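Local coordinates for protein phenylacetate-CoA oxygenase subunit PaaB (Ralstonia eutropha JMP134, PDB 3EGR) that is probably a subunit of the multicomponent oxygenase that attacks the aromatic ring of phenylacetyl-CoA during phenylacetic acid degradation, at residues H29-D32 with A33-L37. Numbering follows the deposited sequence.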
ATOM      1  N   HIS A  29      14.708  -2.707  -6.716  1.00 21.17           N
ATOM      2  CA  HIS A  29      14.743  -2.342  -5.307  1.00 21.03           C
ATOM      3  C   HIS A  29      15.132  -0.892  -5.138  1.00 20.75           C
ATOM      4  O   HIS A  29      16.102  -0.434  -5.751  1.00 20.44           O
ATOM      5  CB  HIS A  29      15.740  -3.209  -4.549  1.00 22.05           C
ATOM      6  CG  HIS A  29      15.358  -4.654  -4.491  1.00 21.18           C
ATOM      7  ND1 HIS A  29      15.719  -5.554  -5.469  1.00 21.06           N
ATOM      8  CD2 HIS A  29      14.634  -5.350  -3.587  1.00 20.87           C
ATOM      9  CE1 HIS A  29      15.244  -6.746  -5.159  1.00 21.82           C
ATOM     10  NE2 HIS A  29      14.570  -6.648  -4.029  1.00 21.11           N
ATOM     11  N   ALA A  30      14.383  -0.180  -4.291  1.00 20.81           N
ATOM     12  CA  ALA A  30      14.598   1.262  -4.072  1.00 19.93           C
ATOM     13  C   ALA A  30      14.131   1.669  -2.689  1.00 18.50           C
ATOM     14  O   ALA A  30      13.275   1.018  -2.099  1.00 18.94           O
ATOM     15  CB  ALA A  30      13.881   2.088  -5.134  1.00 19.44           C
ATOM     16  N   THR A  31      14.693   2.747  -2.162  1.00 18.74           N
ATOM     17  CA  THR A  31      14.358   3.162  -0.797  1.00 18.61           C
ATOM     18  C   THR A  31      12.991   3.840  -0.720  1.00 19.63           C
ATOM     19  O   THR A  31      12.381   3.809   0.307  1.00 21.15           O
ATOM     20  CB  THR A  31      15.417   4.072  -0.185  1.00 17.34           C
ATOM     21  OG1 THR A  31      15.495   5.271  -0.954  1.00 16.77           O
ATOM     22  CG2 THR A  31      16.792   3.369  -0.129  1.00 15.34           C
ATOM     23  N   ASP A  32      12.496   4.439  -1.794  1.00 21.12           N
ATOM     24  CA  ASP A  32      11.147   5.010  -1.764  1.00 20.46           C
ATOM     25  C   ASP A  32      10.593   5.189  -3.163  1.00 20.50           C
ATOM     26  O   ASP A  32      11.290   4.910  -4.161  1.00 20.94           O
ATOM     27  CB  ASP A  32      11.145   6.339  -1.013  1.00 21.61           C
ATOM     28  CG  ASP A  32      12.181   7.294  -1.519  1.00 23.59           C
ATOM     29  OD1 ASP A  32      12.236   7.595  -2.736  1.00 24.75           O
ATOM     30  OD2 ASP A  32      12.962   7.750  -0.679  1.00 27.99           O
ATOM     31  N   ALA A  33       9.348   5.655  -3.244  1.00 18.50           N
ATOM     32  CA  ALA A  33       8.656   5.701  -4.522  1.00 19.25           C
ATOM     33  C   ALA A  33       9.361   6.648  -5.499  1.00 19.85           C
ATOM     34  O   ALA A  33       9.449   6.370  -6.697  1.00 19.98           O
ATOM     35  CB  ALA A  33       7.189   6.077  -4.344  1.00 16.09           C
ATOM     36  N   GLN A  34       9.903   7.744  -4.988  1.00 20.93           N
ATOM     37  CA  GLN A  34      10.549   8.714  -5.868  1.00 20.96           C
ATOM     38  C   GLN A  34      11.879   8.207  -6.404  1.00 20.23           C
ATOM     39  O   GLN A  34      12.215   8.472  -7.554  1.00 18.72           O
ATOM     40  CB  GLN A  34      10.682  10.065  -5.184  1.00 21.35           C
ATOM     41  CG  GLN A  34       9.329  10.749  -4.977  1.00 24.06           C
ATOM     42  CD  GLN A  34       8.583  11.039  -6.290  1.00 27.64           C
ATOM     43  OE1 GLN A  34       9.138  11.633  -7.222  1.00 30.25           O
ATOM     44  NE2 GLN A  34       7.318  10.624  -6.361  1.00 29.29           N
ATOM     45  N   GLN A  35      12.618   7.460  -5.592  1.00 21.49           N
ATOM     46  CA  GLN A  35      13.858   6.850  -6.066  1.00 22.52           C
ATOM     47  C   GLN A  35      13.543   5.728  -7.053  1.00 22.31           C
ATOM     48  O   GLN A  35      14.275   5.545  -8.037  1.00 23.90           O
ATOM     49  CB  GLN A  35      14.722   6.344  -4.909  1.00 23.98           C
ATOM     50  CG  GLN A  35      16.047   5.769  -5.362  1.00 25.43           C
ATOM     51  CD  GLN A  35      16.846   5.072  -4.269  1.00 27.26           C
ATOM     52  OE1 GLN A  35      16.302   4.351  -3.431  1.00 28.88           O
ATOM     53  NE2 GLN A  35      18.161   5.269  -4.296  1.00 29.06           N
ATOM     54  N   ALA A  36      12.456   4.997  -6.814  1.00 20.97           N
ATOM     55  CA  ALA A  36      12.037   3.938  -7.738  1.00 19.83           C
ATOM     56  C   ALA A  36      11.679   4.519  -9.111  1.00 20.82           C
ATOM     57  O   ALA A  36      12.068   3.993 -10.151  1.00 21.54           O
ATOM     58  CB  ALA A  36      10.881   3.174  -7.162  1.00 18.23           C
ATOM     59  N   LEU A  37      10.954   5.626  -9.111  1.00 22.82           N
ATOM     60  CA  LEU A  37      10.623   6.333 -10.358  1.00 22.92           C
ATOM     61  C   LEU A  37      11.876   6.755 -11.109  1.00 21.72           C
ATOM     62  O   LEU A  37      12.024   6.460 -12.285  1.00 21.07           O
ATOM     63  CB  LEU A  37       9.786   7.586 -10.065  1.00 21.68           C
ATOM     64  CG  LEU A  37       8.279   7.431 -10.081  1.00 21.00           C
ATOM     65  CD1 LEU A  37       7.663   8.750  -9.662  1.00 19.87           C
ATOM     66  CD2 LEU A  37       7.800   6.987 -11.467  1.00 20.28           C
TER
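Asp32 caps the N-terminus of helix 33-45 through its side chain, and the Gln35 side chain reaches back to Thr31 just before it, a local contact where the chain leaves strand 23-29, turns and enters the helix. Asp32 occupies the N-cap position. Asp32 CG lies between its own backbone N and carbonyl carbon (chi1 52°), which swings the carboxylate over the start of the helix, and Asp32 OD1 accepts from Gln35 N at 2.9 Å. The backbone opens the helical pattern at the same residue, with Ala36 N donating to Asp32 O over 2.9 Å.

The Gln35 side chain bonds one residue further back, to Thr31 and not to the N-cap residue itself. CG stands anti to the backbone N (chi1 -177°) and the chain stays extended beyond it, carrying the amide back to the turn. There Gln35 OE1 takes two bonds from one residue: Thr31 N approaches at 2.6 Å, almost head-on to the carbonyl, while Thr31 OG1 donates at 2.8 Å from above the amide plane. On the inner side Ala30 CB packs against Ala36 CB at 3.8 Å, and Ala36 also rests on Trp10 of strand 9-15, whose NE1 donates to Ala30 O.

The amide oxygen thus satisfies both a backbone N-H of the turn and the threonine hydroxyl, which should restrict rotation of the Gln35 amide. The Asp32 carboxylate, if ionised as expected, would also interact favourably with the helix dipole.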